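Local coordinates for protein NUDIX hydrolase (Alicyclobacillus acidocaldarius subsp. acidocaldarius, PDB 3QSJ) that probably hydrolyses phosphorus-containing acid anhydrides, as Nudix hydrolases do, and binds calcium at its metal site, at residues A[43-48]-A[81-86]. Sequence-based numbering, arbitrary orientation.
With CA (calcium ion), chain B.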
loop_
_atom_site.group_PDB
_atom_site.type_symbol
_atom_site.label_atom_id
_atom_site.label_comp_id
_atom_site.label_asym_id
_atom_site.label_seq_id
_atom_site.Cartn_x
_atom_site.Cartn_y
_atom_site.Cartn_z
ATOM N N ALA A 43 2.789 8.508 -5.261
ATOM C CA ALA A 43 3.109 7.143 -4.915
ATOM C C ALA A 43 1.864 6.409 -4.420
ATOM O O ALA A 43 0.752 6.933 -4.380
ATOM C CB ALA A 43 4.183 7.136 -3.808
ATOM N N PHE A 44 2.088 5.183 -4.026
ATOM C CA PHE A 44 1.020 4.430 -3.409
ATOM C C PHE A 44 1.295 4.473 -1.895
ATOM O O PHE A 44 2.430 4.710 -1.474
ATOM C CB PHE A 44 1.039 2.965 -3.887
ATOM C CG PHE A 44 1.032 2.832 -5.399
ATOM C CD1 PHE A 44 -0.061 3.275 -6.153
ATOM C CD2 PHE A 44 2.128 2.290 -6.070
ATOM C CE1 PHE A 44 -0.034 3.212 -7.548
ATOM C CE2 PHE A 44 2.154 2.230 -7.465
ATOM C CZ PHE A 44 1.087 2.702 -8.196
ATOM N N PRO A 45 0.293 4.190 -1.058
ATOM C CA PRO A 45 0.534 4.166 0.392
ATOM C C PRO A 45 1.577 3.129 0.754
ATOM O O PRO A 45 1.640 2.063 0.122
ATOM C CB PRO A 45 -0.859 3.777 0.977
ATOM C CG PRO A 45 -1.843 4.265 -0.066
ATOM C CD PRO A 45 -1.126 3.905 -1.386
ATOM N N GLY A 46 2.424 3.445 1.718
ATOM C CA GLY A 46 3.478 2.498 2.095
ATOM C C GLY A 46 4.464 3.085 3.064
ATOM O O GLY A 46 4.310 4.227 3.511
ATOM N N GLY A 47 5.478 2.327 3.409
ATOM C CA GLY A 47 6.480 2.874 4.309
ATOM C C GLY A 47 7.324 1.785 4.909
ATOM O O GLY A 47 7.219 0.611 4.544
ATOM N N ALA A 48 8.146 2.191 5.845
ATOM C CA ALA A 48 9.158 1.338 6.462
ATOM C C ALA A 48 8.505 0.334 7.349
ATOM O O ALA A 48 7.523 0.631 8.065
ATOM C CB ALA A 48 10.165 2.208 7.266
ATOM N N ARG A 81 -0.785 -1.705 7.197
ATOM C CA ARG A 81 -0.736 -0.727 8.291
ATOM C C ARG A 81 -0.525 0.712 7.764
ATOM O O ARG A 81 -1.170 1.638 8.246
ATOM C CB ARG A 81 0.395 -1.073 9.299
ATOM C CG ARG A 81 0.598 0.048 10.387
ATOM C CD ARG A 81 1.749 -0.256 11.383
ATOM N NE ARG A 81 2.991 -0.623 10.677
ATOM C CZ ARG A 81 3.776 0.218 10.010
ATOM N NH1 ARG A 81 3.485 1.529 9.961
ATOM N NH2 ARG A 81 4.865 -0.236 9.387
ATOM N N GLU A 82 0.446 0.878 6.859
ATOM C CA GLU A 82 0.836 2.179 6.286
ATOM C C GLU A 82 -0.357 2.749 5.514
ATOM O O GLU A 82 -0.647 3.951 5.602
ATOM C CB GLU A 82 2.040 1.980 5.362
ATOM C CG GLU A 82 3.337 1.720 6.123
ATOM C CD GLU A 82 3.971 2.928 6.810
ATOM O OE1 GLU A 82 3.699 4.070 6.371
ATOM O OE2 GLU A 82 4.821 2.733 7.712
ATOM N N THR A 83 -1.127 1.862 4.843
ATOM C CA THR A 83 -2.313 2.282 4.118
ATOM C C THR A 83 -3.374 2.835 5.105
ATOM O O THR A 83 -4.001 3.863 4.827
ATOM C CB THR A 83 -2.872 1.111 3.277
ATOM O OG1 THR A 83 -1.857 0.740 2.320
ATOM C CG2 THR A 83 -4.134 1.506 2.526
ATOM N N ALA A 84 -3.568 2.157 6.256
ATOM C CA ALA A 84 -4.580 2.601 7.228
ATOM C C ALA A 84 -4.164 3.971 7.737
ATOM O O ALA A 84 -4.999 4.880 7.879
ATOM C CB ALA A 84 -4.658 1.590 8.385
ATOM N N GLU A 85 -2.866 4.137 7.993
ATOM C CA GLU A 85 -2.385 5.427 8.506
ATOM C C GLU A 85 -2.616 6.537 7.504
ATOM O O GLU A 85 -2.970 7.631 7.893
ATOM C CB GLU A 85 -0.868 5.364 8.783
ATOM C CG GLU A 85 -0.504 4.426 9.924
ATOM C CD GLU A 85 0.995 4.243 10.082
ATOM O OE1 GLU A 85 1.751 4.951 9.381
ATOM O OE2 GLU A 85 1.415 3.382 10.885
ATOM N N GLU A 86 -2.363 6.259 6.215
ATOM C CA GLU A 86 -2.378 7.301 5.196
ATOM C C GLU A 86 -3.758 7.662 4.692
ATOM O O GLU A 86 -4.036 8.853 4.507
ATOM C CB GLU A 86 -1.450 6.835 4.045
ATOM C CG GLU A 86 0.005 6.893 4.449
ATOM C CD GLU A 86 0.909 6.501 3.303
ATOM O OE1 GLU A 86 0.703 7.015 2.181
ATOM O OE2 GLU A 86 1.866 5.738 3.558
HETATM CA CA CA B . 3.636 5.939 4.931
HETATM O O HOH W 1 2.263 6.431 6.940
HETATM O O HOH W 2 5.647 6.336 6.034
#
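Pro45 sets CB against Thr83, 3.5 Å from OG1, where the strand 42-48 meets the helix 72-87 in the metal site of a Nudix fold. Arg81-Glu86 spells the REXXEE core of the Nudix box, while the Gly46-Gly47 pair comes from a strand much farther back in sequence than the glycine of the canonical motif; a calcium ion joins the two. Thr83 OG1 itself bonds back to the carbonyl oxygen of Ala79, one turn earlier. Pro45 also meets Glu86, whose OE1 lies 3.4 Å from Pro45 CA.

Gly46 is gripped through both its backbone polar atoms. Its N donates to Glu86 OE2 at 3.0 Å, in a fairly straight bond (162°). The N-H reaches OE2 from above the carboxylate plane, 41° out of it. Gly46 O binds the calcium at 2.3 Å. Glu86 OE2 also binds the calcium, at 2.2 Å, and so serves amide and metal at once; with CG beside the backbone N and the chain extended beyond it, the carboxylate spans from helix to ion. Glu82 instead folds back at chi2 (-75°), which lays its CG and CD along Gly46 and Gly47 and delivers OE1 to the calcium at 2.4 Å. Two waters add to the shell, and two further ligand atoms from elsewhere in the structure complete it; one water donates to Glu85 OE1, making Glu85 a second-shell residue.

Gly47 has no side chain, and its backbone runs directly against Glu82, with CG 3.5 Å from Gly47 N. Ala48 O then accepts from Arg81 NH2, at the edge of the guanidinium. Asp53 pairs with Arg81 NE, and the salt bridges to Glu82 and Glu85 probably help orient both carboxylates: Arg81 NH1 lies 2.9 Å from Glu85 OE2, which is in the guanidinium plane, and meets Glu82 OE2 from above its carboxylate.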